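Long-range contacts in putative modulator of DNA gyrase (Bacteroides thetaiotaomicron, PDB 1VPB), which is of unconfirmed function but may be a metallopeptidase of the PmbA/TldD type: residues A[245-256]-A[438-448]; A[282-292]-A[417-426]. One frame throughout, in Å; residues are numbered along the deposited sequence.

Contact 1: A[245-256]-A[438-448]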
loop_
_atom_site.group_PDB
_atom_site.type_symbol
_atom_site.label_atom_id
_atom_site.label_comp_id
_atom_site.label_asym_id
_atom_site.label_seq_id
_atom_site.Cartn_x
_atom_site.Cartn_y
_atom_site.Cartn_z
ATOM N N GLY A 245 28.798 -11.498 -17.234
ATOM C CA GLY A 245 30.156 -11.453 -16.709
ATOM C C GLY A 245 30.377 -10.256 -15.819
ATOM O O GLY A 245 29.427 -9.645 -15.355
ATOM N N LYS A 246 31.643 -9.919 -15.581
ATOM C CA LYS A 246 31.957 -8.745 -14.742
ATOM C C LYS A 246 31.915 -7.497 -15.588
ATOM O O LYS A 246 32.464 -7.504 -16.695
ATOM C CB LYS A 246 33.389 -8.834 -14.224
ATOM C CG LYS A 246 33.694 -10.021 -13.328
ATOM C CD LYS A 246 33.114 -9.843 -11.986
ATOM C CE LYS A 246 33.390 -11.046 -11.106
ATOM N NZ LYS A 246 33.001 -10.740 -9.749
ATOM N N TYR A 247 31.371 -6.423 -15.031
ATOM C CA TYR A 247 31.426 -5.109 -15.672
ATOM C C TYR A 247 31.654 -4.071 -14.598
ATOM O O TYR A 247 31.272 -4.264 -13.459
ATOM C CB TYR A 247 30.088 -4.765 -16.328
ATOM C CG TYR A 247 29.704 -5.592 -17.546
ATOM C CD1 TYR A 247 29.049 -6.816 -17.410
ATOM C CD2 TYR A 247 29.945 -5.114 -18.832
ATOM C CE1 TYR A 247 28.667 -7.560 -18.545
ATOM C CE2 TYR A 247 29.568 -5.840 -19.943
ATOM C CZ TYR A 247 28.927 -7.056 -19.800
ATOM O OH TYR A 247 28.560 -7.775 -20.928
ATOM N N THR A 248 32.195 -2.927 -14.989
ATOM C CA THR A 248 32.107 -1.728 -14.155
ATOM C C THR A 248 30.643 -1.262 -14.130
ATOM O O THR A 248 30.037 -1.105 -15.193
ATOM C CB THR A 248 32.924 -0.610 -14.757
ATOM O OG1 THR A 248 34.299 -1.019 -14.889
ATOM C CG2 THR A 248 32.929 0.630 -13.857
ATOM N N MET A 249 30.084 -1.045 -12.950
ATOM C CA MET A 249 28.709 -0.568 -12.850
ATOM C C MET A 249 28.673 0.917 -12.516
ATOM O O MET A 249 29.230 1.347 -11.516
ATOM C CB MET A 249 27.927 -1.355 -11.795
ATOM C CG MET A 249 26.483 -0.897 -11.695
ATOM S SD MET A 249 25.378 -1.842 -10.658
ATOM C CE MET A 249 26.157 -1.758 -9.073
ATOM N N VAL A 250 28.015 1.695 -13.381
ATOM C CA VAL A 250 27.749 3.102 -13.096
ATOM C C VAL A 250 26.244 3.236 -12.759
ATOM O O VAL A 250 25.397 2.647 -13.427
ATOM C CB VAL A 250 28.140 4.030 -14.273
ATOM C CG1 VAL A 250 27.935 5.500 -13.876
ATOM C CG2 VAL A 250 29.596 3.794 -14.678
ATOM N N VAL A 251 25.931 3.983 -11.711
ATOM C CA VAL A 251 24.539 4.216 -11.308
ATOM C C VAL A 251 24.242 5.703 -11.195
ATOM O O VAL A 251 25.001 6.452 -10.595
ATOM C CB VAL A 251 24.216 3.535 -9.974
ATOM C CG1 VAL A 251 22.686 3.553 -9.727
ATOM C CG2 VAL A 251 24.762 2.123 -9.942
ATOM N N ASP A 252 23.116 6.124 -11.787
ATOM C CA ASP A 252 22.758 7.549 -11.793
ATOM C C ASP A 252 22.170 7.988 -10.471
ATOM O O ASP A 252 21.905 7.152 -9.616
ATOM C CB ASP A 252 21.878 7.889 -12.999
ATOM C CG ASP A 252 20.543 7.176 -13.011
ATOM O OD1 ASP A 252 20.049 6.757 -11.942
ATOM O OD2 ASP A 252 19.931 7.022 -14.112
ATOM N N PRO A 253 22.048 9.295 -10.258
ATOM C CA PRO A 253 21.550 9.817 -9.024
ATOM C C PRO A 253 20.069 9.503 -8.845
ATOM O O PRO A 253 19.572 9.424 -7.731
ATOM C CB PRO A 253 21.754 11.323 -9.186
ATOM C CG PRO A 253 22.741 11.479 -10.197
ATOM C CD PRO A 253 22.452 10.370 -11.174
ATOM N N MET A 254 19.346 9.351 -9.948
ATOM C CA MET A 254 17.947 8.937 -9.826
ATOM C C MET A 254 17.881 7.564 -9.082
ATOM O O MET A 254 16.888 7.345 -8.374
ATOM C CB MET A 254 17.273 8.928 -11.210
ATOM C CG MET A 254 15.775 8.763 -11.198
ATOM S SD MET A 254 14.846 9.863 -10.052
ATOM C CE MET A 254 14.904 11.464 -10.816
ATOM N N ASN A 255 18.951 6.713 -9.173
ATOM C CA ASN A 255 18.997 5.302 -8.670
ATOM C C ASN A 255 20.071 4.845 -7.659
ATOM O O ASN A 255 19.988 3.746 -7.136
ATOM C CB ASN A 255 19.126 4.357 -9.869
ATOM C CG ASN A 255 17.870 4.312 -10.687
ATOM O OD1 ASN A 255 16.930 3.598 -10.342
ATOM N ND2 ASN A 255 17.824 5.103 -11.747
ATOM N N SER A 256 21.030 5.722 -7.376
ATOM C CA SER A 256 22.154 5.417 -6.509
ATOM C C SER A 256 21.710 5.123 -5.075
ATOM O O SER A 256 22.318 4.344 -4.354
ATOM C CB SER A 256 23.104 6.623 -6.496
ATOM O OG SER A 256 22.448 7.868 -6.234
ATOM N N ILE A 438 22.683 11.470 -2.512
ATOM C CA ILE A 438 23.625 10.476 -2.990
ATOM C C ILE A 438 23.891 10.738 -4.475
ATOM O O ILE A 438 22.955 10.727 -5.282
ATOM C CB ILE A 438 23.017 9.053 -2.869
ATOM C CG1 ILE A 438 22.382 8.840 -1.469
ATOM C CG2 ILE A 438 24.042 8.021 -3.192
ATOM C CD1 ILE A 438 23.241 9.042 -0.298
ATOM N N PRO A 439 25.152 10.986 -4.833
ATOM C CA PRO A 439 25.502 11.281 -6.221
ATOM C C PRO A 439 25.528 9.994 -7.062
ATOM O O PRO A 439 25.255 8.880 -6.538
ATOM C CB PRO A 439 26.928 11.851 -6.090
ATOM C CG PRO A 439 27.504 11.115 -4.997
ATOM C CD PRO A 439 26.359 10.965 -3.973
ATOM N N SER A 440 25.920 10.138 -8.321
ATOM C CA SER A 440 26.254 9.022 -9.173
ATOM C C SER A 440 27.365 8.200 -8.513
ATOM O O SER A 440 28.211 8.723 -7.785
ATOM C CB SER A 440 26.697 9.492 -10.589
ATOM O OG SER A 440 25.615 10.152 -11.263
ATOM N N LEU A 441 27.394 6.914 -8.839
ATOM C CA LEU A 441 28.331 5.986 -8.242
ATOM C C LEU A 441 28.980 5.058 -9.276
ATOM O O LEU A 441 28.369 4.717 -10.283
ATOM C CB LEU A 441 27.595 5.120 -7.242
ATOM C CG LEU A 441 26.853 5.781 -6.110
ATOM C CD1 LEU A 441 26.122 4.669 -5.375
ATOM C CD2 LEU A 441 27.771 6.561 -5.191
ATOM N N VAL A 442 30.233 4.686 -9.029
ATOM C CA VAL A 442 30.928 3.765 -9.876
ATOM C C VAL A 442 31.517 2.648 -9.025
ATOM O O VAL A 442 32.220 2.903 -8.050
ATOM C CB VAL A 442 32.112 4.422 -10.631
ATOM C CG1 VAL A 442 32.736 3.425 -11.544
ATOM C CG2 VAL A 442 31.641 5.680 -11.431
ATOM N N PHE A 443 31.191 1.423 -9.405
ATOM C CA PHE A 443 31.666 0.230 -8.719
ATOM C C PHE A 443 32.431 -0.623 -9.708
ATOM O O PHE A 443 32.011 -0.776 -10.861
ATOM C CB PHE A 443 30.476 -0.600 -8.234
ATOM C CG PHE A 443 29.580 0.073 -7.281
ATOM C CD1 PHE A 443 29.786 -0.044 -5.888
ATOM C CD2 PHE A 443 28.448 0.789 -7.709
ATOM C CE1 PHE A 443 28.912 0.526 -4.983
ATOM C CE2 PHE A 443 27.578 1.368 -6.774
ATOM C CZ PHE A 443 27.817 1.242 -5.411
ATOM N N GLU A 444 33.552 -1.219 -9.289
ATOM C CA GLU A 444 34.272 -2.104 -10.178
ATOM C C GLU A 444 33.963 -3.570 -9.932
ATOM O O GLU A 444 33.765 -3.986 -8.799
ATOM C CB GLU A 444 35.783 -1.910 -10.002
ATOM C CG GLU A 444 36.333 -0.583 -10.484
ATOM C CD GLU A 444 36.264 -0.394 -11.983
ATOM O OE1 GLU A 444 36.003 -1.394 -12.703
ATOM O OE2 GLU A 444 36.472 0.773 -12.439
ATOM N N GLY A 445 33.988 -4.350 -11.011
ATOM C CA GLY A 445 33.961 -5.813 -10.929
ATOM C C GLY A 445 32.646 -6.342 -10.391
ATOM O O GLY A 445 32.618 -7.116 -9.439
ATOM N N VAL A 446 31.555 -5.890 -11.005
ATOM C CA VAL A 446 30.205 -6.249 -10.571
ATOM C C VAL A 446 29.658 -7.296 -11.560
ATOM O O VAL A 446 29.848 -7.172 -12.770
ATOM C CB VAL A 446 29.287 -5.023 -10.534
ATOM C CG1 VAL A 446 27.841 -5.404 -10.190
ATOM C CG2 VAL A 446 29.808 -4.000 -9.512
ATOM N N ASP A 447 28.983 -8.310 -11.014
ATOM C CA ASP A 447 28.403 -9.405 -11.778
ATOM C C ASP A 447 27.036 -9.080 -12.344
ATOM O O ASP A 447 26.114 -8.687 -11.606
ATOM C CB ASP A 447 28.316 -10.662 -10.903
ATOM C CG ASP A 447 29.592 -11.415 -10.885
ATOM O OD1 ASP A 447 29.995 -11.908 -11.973
ATOM O OD2 ASP A 447 30.245 -11.569 -9.847
ATOM N N PHE A 448 26.944 -9.233 -13.669
ATOM C CA PHE A 448 25.674 -9.140 -14.406
ATOM C C PHE A 448 25.443 -10.463 -15.128
ATOM O O PHE A 448 26.374 -11.018 -15.738
ATOM C CB PHE A 448 25.689 -8.014 -15.443
ATOM C CG PHE A 448 25.817 -6.645 -14.860
ATOM C CD1 PHE A 448 27.069 -6.174 -14.436
ATOM C CD2 PHE A 448 24.710 -5.801 -14.764
ATOM C CE1 PHE A 448 27.204 -4.907 -13.912
ATOM C CE2 PHE A 448 24.824 -4.532 -14.221
ATOM C CZ PHE A 448 26.076 -4.078 -13.782
#

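Contact 2: A[282-292]-A[417-426]. With EDO (1,2-ethanediol), chain C.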
loop_
_atom_site.group_PDB
_atom_site.type_symbol
_atom_site.label_atom_id
_atom_site.label_comp_id
_atom_site.label_asym_id
_atom_site.label_seq_id
_atom_site.Cartn_x
_atom_site.Cartn_y
_atom_site.Cartn_z
ATOM N N LYS A 282 29.478 -5.448 12.969
ATOM C CA LYS A 282 30.419 -4.787 12.054
ATOM C C LYS A 282 30.755 -3.364 12.503
ATOM O O LYS A 282 31.502 -2.663 11.808
ATOM C CB LYS A 282 29.823 -4.734 10.674
ATOM C CG LYS A 282 29.423 -6.073 10.041
ATOM C CD LYS A 282 30.496 -7.052 9.932
ATOM C CE LYS A 282 29.948 -8.284 9.208
ATOM N NZ LYS A 282 30.678 -9.490 9.635
ATOM N N LEU A 283 30.247 -2.933 13.661
ATOM C CA LEU A 283 30.450 -1.572 14.106
ATOM C C LEU A 283 31.943 -1.344 14.287
ATOM O O LEU A 283 32.638 -2.184 14.845
ATOM C CB LEU A 283 29.659 -1.274 15.395
ATOM C CG LEU A 283 29.624 0.169 15.894
ATOM C CD1 LEU A 283 28.858 1.083 14.924
ATOM C CD2 LEU A 283 28.966 0.224 17.241
ATOM N N ASN A 284 32.411 -0.195 13.785
ATOM C CA ASN A 284 33.799 0.215 13.877
ATOM C C ASN A 284 34.752 -0.709 13.138
ATOM O O ASN A 284 35.947 -0.646 13.347
ATOM C CB ASN A 284 34.234 0.453 15.331
ATOM C CG ASN A 284 33.326 1.471 16.051
ATOM O OD1 ASN A 284 32.803 1.148 17.096
ATOM N ND2 ASN A 284 33.085 2.645 15.447
ATOM N N GLU A 285 34.227 -1.484 12.193
ATOM C CA GLU A 285 35.070 -2.271 11.316
ATOM C C GLU A 285 35.182 -1.661 9.933
ATOM O O GLU A 285 34.304 -0.919 9.467
ATOM C CB GLU A 285 34.509 -3.694 11.178
ATOM C CG GLU A 285 34.359 -4.477 12.483
ATOM C CD GLU A 285 35.670 -4.820 13.178
ATOM O OE1 GLU A 285 36.786 -4.725 12.612
ATOM O OE2 GLU A 285 35.589 -5.166 14.362
ATOM N N LYS A 286 36.266 -2.019 9.269
ATOM C CA LYS A 286 36.608 -1.462 7.968
ATOM C C LYS A 286 35.967 -2.350 6.907
ATOM O O LYS A 286 36.639 -3.191 6.278
ATOM C CB LYS A 286 38.135 -1.410 7.799
ATOM C CG LYS A 286 38.625 -0.329 6.870
ATOM C CD LYS A 286 38.105 -0.363 5.453
ATOM C CE LYS A 286 38.805 0.725 4.598
ATOM N NZ LYS A 286 38.361 0.816 3.181
ATOM N N ILE A 287 34.652 -2.172 6.721
ATOM C CA ILE A 287 33.901 -3.090 5.878
ATOM C C ILE A 287 33.749 -2.663 4.432
ATOM O O ILE A 287 33.493 -3.490 3.593
ATOM C CB ILE A 287 32.520 -3.410 6.479
ATOM C CG1 ILE A 287 31.671 -2.168 6.568
ATOM C CG2 ILE A 287 32.651 -4.018 7.855
ATOM C CD1 ILE A 287 30.223 -2.516 6.949
ATOM N N ALA A 288 33.854 -1.371 4.131
ATOM C CA ALA A 288 33.588 -0.938 2.787
ATOM C C ALA A 288 34.728 -0.051 2.238
ATOM O O ALA A 288 35.786 0.078 2.854
ATOM C CB ALA A 288 32.260 -0.234 2.757
ATOM N N SER A 289 34.499 0.523 1.063
ATOM C CA SER A 289 35.513 1.258 0.307
ATOM C C SER A 289 36.011 2.504 1.017
ATOM O O SER A 289 35.268 3.161 1.705
ATOM C CB SER A 289 34.948 1.682 -1.035
ATOM O OG SER A 289 35.884 2.456 -1.780
ATOM N N ASP A 290 37.288 2.848 0.777
ATOM C CA ASP A 290 37.771 4.174 1.175
ATOM C C ASP A 290 36.929 5.303 0.634
ATOM O O ASP A 290 36.893 6.377 1.227
ATOM C CB ASP A 290 39.162 4.442 0.609
ATOM C CG ASP A 290 40.225 3.666 1.260
ATOM O OD1 ASP A 290 39.984 2.938 2.245
ATOM O OD2 ASP A 290 41.410 3.793 0.858
ATOM N N ARG A 291 36.276 5.065 -0.494
ATOM C CA ARG A 291 35.465 6.093 -1.181
ATOM C C ARG A 291 34.094 6.267 -0.587
ATOM O O ARG A 291 33.376 7.160 -1.029
ATOM C CB ARG A 291 35.366 5.780 -2.691
ATOM C CG ARG A 291 36.671 5.703 -3.425
ATOM C CD ARG A 291 37.278 6.987 -3.923
ATOM N NE ARG A 291 37.423 7.991 -2.879
ATOM C CZ ARG A 291 38.359 8.039 -1.920
ATOM N NH1 ARG A 291 39.295 7.112 -1.800
ATOM N NH2 ARG A 291 38.333 9.061 -1.057
ATOM N N LEU A 292 33.687 5.418 0.356
ATOM C CA LEU A 292 32.378 5.538 1.008
ATOM C C LEU A 292 32.492 6.302 2.319
ATOM O O LEU A 292 32.857 5.767 3.344
ATOM C CB LEU A 292 31.750 4.176 1.292
ATOM C CG LEU A 292 30.381 4.132 2.005
ATOM C CD1 LEU A 292 29.388 4.972 1.208
ATOM C CD2 LEU A 292 29.863 2.712 2.204
ATOM N N ILE A 417 28.010 -6.021 0.952
ATOM C CA ILE A 417 29.233 -5.554 1.586
ATOM C C ILE A 417 30.376 -5.450 0.603
ATOM O O ILE A 417 31.036 -4.424 0.542
ATOM C CB ILE A 417 29.610 -6.464 2.809
ATOM C CG1 ILE A 417 28.548 -6.410 3.862
ATOM C CG2 ILE A 417 30.923 -6.038 3.437
ATOM C CD1 ILE A 417 28.842 -7.351 5.008
ATOM N N THR A 418 30.619 -6.506 -0.178
ATOM C CA THR A 418 31.684 -6.471 -1.196
ATOM C C THR A 418 31.351 -5.487 -2.313
ATOM O O THR A 418 32.242 -4.851 -2.903
ATOM C CB THR A 418 32.072 -7.882 -1.712
ATOM O OG1 THR A 418 30.901 -8.704 -1.901
ATOM C CG2 THR A 418 32.896 -8.601 -0.639
ATOM N N LEU A 419 30.078 -5.341 -2.633
ATOM C CA LEU A 419 29.683 -4.304 -3.571
ATOM C C LEU A 419 30.151 -2.925 -3.088
ATOM O O LEU A 419 30.857 -2.213 -3.817
ATOM C CB LEU A 419 28.183 -4.262 -3.742
ATOM C CG LEU A 419 27.724 -3.146 -4.704
ATOM C CD1 LEU A 419 28.152 -3.310 -6.149
ATOM C CD2 LEU A 419 26.238 -3.000 -4.611
ATOM N N TRP A 420 29.826 -2.608 -1.854
ATOM C CA TRP A 420 30.166 -1.304 -1.299
ATOM C C TRP A 420 31.689 -1.232 -1.014
ATOM O O TRP A 420 32.249 -0.142 -0.903
ATOM C CB TRP A 420 29.290 -0.965 -0.118
ATOM C CG TRP A 420 27.951 -0.476 -0.578
ATOM C CD1 TRP A 420 26.784 -1.181 -0.628
ATOM C CD2 TRP A 420 27.659 0.810 -1.139
ATOM N NE1 TRP A 420 25.773 -0.406 -1.149
ATOM C CE2 TRP A 420 26.278 0.823 -1.477
ATOM C CE3 TRP A 420 28.417 1.956 -1.402
ATOM C CZ2 TRP A 420 25.662 1.918 -2.043
ATOM C CZ3 TRP A 420 27.780 3.074 -1.925
ATOM C CH2 TRP A 420 26.422 3.038 -2.252
ATOM N N ASN A 421 32.353 -2.378 -0.935
ATOM C CA ASN A 421 33.826 -2.381 -0.854
ATOM C C ASN A 421 34.458 -2.103 -2.202
ATOM O O ASN A 421 35.664 -1.827 -2.256
ATOM C CB ASN A 421 34.373 -3.711 -0.304
ATOM C CG ASN A 421 35.712 -3.539 0.363
ATOM O OD1 ASN A 421 35.930 -2.541 1.022
ATOM N ND2 ASN A 421 36.607 -4.523 0.227
ATOM N N SER A 422 33.690 -2.217 -3.306
ATOM C CA SER A 422 34.224 -2.017 -4.669
ATOM C C SER A 422 33.851 -0.649 -5.321
ATOM O O SER A 422 34.179 -0.406 -6.473
ATOM C CB SER A 422 33.785 -3.177 -5.575
ATOM O OG SER A 422 32.424 -3.076 -5.829
ATOM N N LEU A 423 33.244 0.242 -4.535
ATOM C CA LEU A 423 32.988 1.641 -4.924
ATOM C C LEU A 423 34.319 2.338 -5.207
ATOM O O LEU A 423 35.154 2.436 -4.295
ATOM C CB LEU A 423 32.264 2.362 -3.795
ATOM C CG LEU A 423 31.859 3.812 -4.038
ATOM C CD1 LEU A 423 30.714 3.872 -5.046
ATOM C CD2 LEU A 423 31.433 4.448 -2.738
ATOM N N VAL A 424 34.498 2.809 -6.450
ATOM C CA VAL A 424 35.739 3.489 -6.841
ATOM C C VAL A 424 35.601 4.974 -7.041
ATOM O O VAL A 424 36.621 5.657 -7.030
ATOM C CB VAL A 424 36.369 2.899 -8.106
ATOM C CG1 VAL A 424 36.862 1.501 -7.794
ATOM C CG2 VAL A 424 35.405 2.922 -9.264
ATOM N N ALA A 425 34.380 5.467 -7.241
ATOM C CA ALA A 425 34.163 6.903 -7.401
ATOM C C ALA A 425 32.765 7.298 -7.038
ATOM O O ALA A 425 31.834 6.488 -7.194
ATOM C CB ALA A 425 34.413 7.295 -8.837
ATOM N N THR A 426 32.621 8.573 -6.627
ATOM C CA THR A 426 31.311 9.178 -6.469
ATOM C C THR A 426 31.270 10.490 -7.253
ATOM O O THR A 426 32.298 11.174 -7.426
ATOM C CB THR A 426 30.946 9.442 -5.012
ATOM O OG1 THR A 426 31.761 10.480 -4.442
ATOM C CG2 THR A 426 31.171 8.185 -4.110
HETATM C C1 EDO C . 43.706 1.355 2.111
HETATM O O1 EDO C . 43.124 1.937 0.955
HETATM C C2 EDO C . 42.681 0.894 3.162
HETATM O O2 EDO C . 42.029 2.022 3.788
#

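Contact 1: A[245-256]-A[438-448]
The rings of Tyr247 and Phe448 meet obliquely with their planes nearly perpendicular (89°), CD1 of Tyr247 lying 3.6 Å from CD1 of Phe448. At the edge of the Phe448 ring, in its plane, comes CB of Met249, with CG beside it at 3.8 Å from Phe448 CZ, and the sulfur lies obliquely beside the same ring, a Met-aromatic contact. The Met249 chain runs extended through chi1 (-179°) and chi2 and bends at chi3, which brings CE to Phe443 CD2, 3.7 Å away, while CG2 of Val251 approaches the edge of that second ring. All these side chains share one face of an antiparallel pairing whose register slips by one residue between Tyr247 and Met249, a beta bulge at the corner formed by Glu444 and Gly445. On the other face Lys246 NZ reaches Asp447 OD2 at 2.9 Å from above the carboxylate plane, a salt bridge; with an alanine in place of Asp447 the ammonium is likely to lose its carboxylate mate and the lysine chain to swing more freely. Thr248 OG1 donates to Glu444 OE1 (2.8 Å) on the syn side but tilted 34° out of the carboxylate plane. Strand 245-251 is flanked beyond Thr248 and Val250 by parallel strand 370-378; Leu259 of helix 256-265 and Val412 of strand 402-413 cover Met249, and Leu361 of helix 361-366 packs on Val250.

Contact 2: A[282-292]-A[417-426]
Two hydrogen bonds join the loop 282-292 to the end of the helix and the strand that follows it, both made by Ser289. Its backbone N donates to Trp420 O at 3.1 Å, tilted 30° from the carbonyl plane, and its hydroxyl donates to Leu423 O at 2.6 Å, in the plane of that carbonyl. A chi1 of 177° swings the hydroxyl away from its own backbone N and over to Leu423, where it also accepts from Arg291 N at 2.9 Å. The bond from Arg291 N closes an ST turn, within a type I turn from Ser289 to Leu292, so one oxygen both shapes the loop and ties it to strand 423-426. That strand is the one beside 441-443 in the mixed sheet of the C-terminal domain, where Val424 and Ala425 form a classic beta bulge opposite Val442.

Apolar contacts accompany these bonds. Leu292 sets its two methyls against the six-membered part of the Trp420 indole, CD2 being 4.0 Å from Trp420 CE3, and the two side chains cross at about a right angle; the indole NE1 is held by Leu259 O. CD2 of Leu423 packs against Leu292 CB, and CB of Ala288 against Trp420 CB. Farther back along the loop, CB of Ile287 lies 4.3 Å from Ile417 CG2.

Side-chain carbons also rest against backbone carbonyls: the same Ile417 methyl approaches Ile287 O, and Arg291 lays its aliphatic part over the strand backbone, with CD 3.4 Å from Val424 O.

Charged groups bind the loop to itself: Lys286 NZ donates to Ala288 O in the plane of the carbonyl and forms a salt bridge with Asp290 OD1 at 2.8 Å. Asp290 also receives both hydroxyls of a 1,2-ethanediol, probably from the crystallisation liquor, one on each carboxylate oxygen.

In the fold
Contacts 1 and 2 lie side by side in the C-terminal domain, their centres about 14 Å apart, and contact 2 is nested within the chain loop that contact 1 closes. Their common element is the mixed sheet: strand 441-443 pairs with 245-251 on one edge and with 423-426 on the other. Probable hydrogen bonds run from Val424 N to Val442 O (2.8 Å) and from Glu444 N to Ser422 O (3.0 Å). Aromatic packing continues the connection, since the rings of Phe443 and Trp420 meet edge-to-face. Loop 282-292 is thus joined to strand 245-251 through two intervening strands.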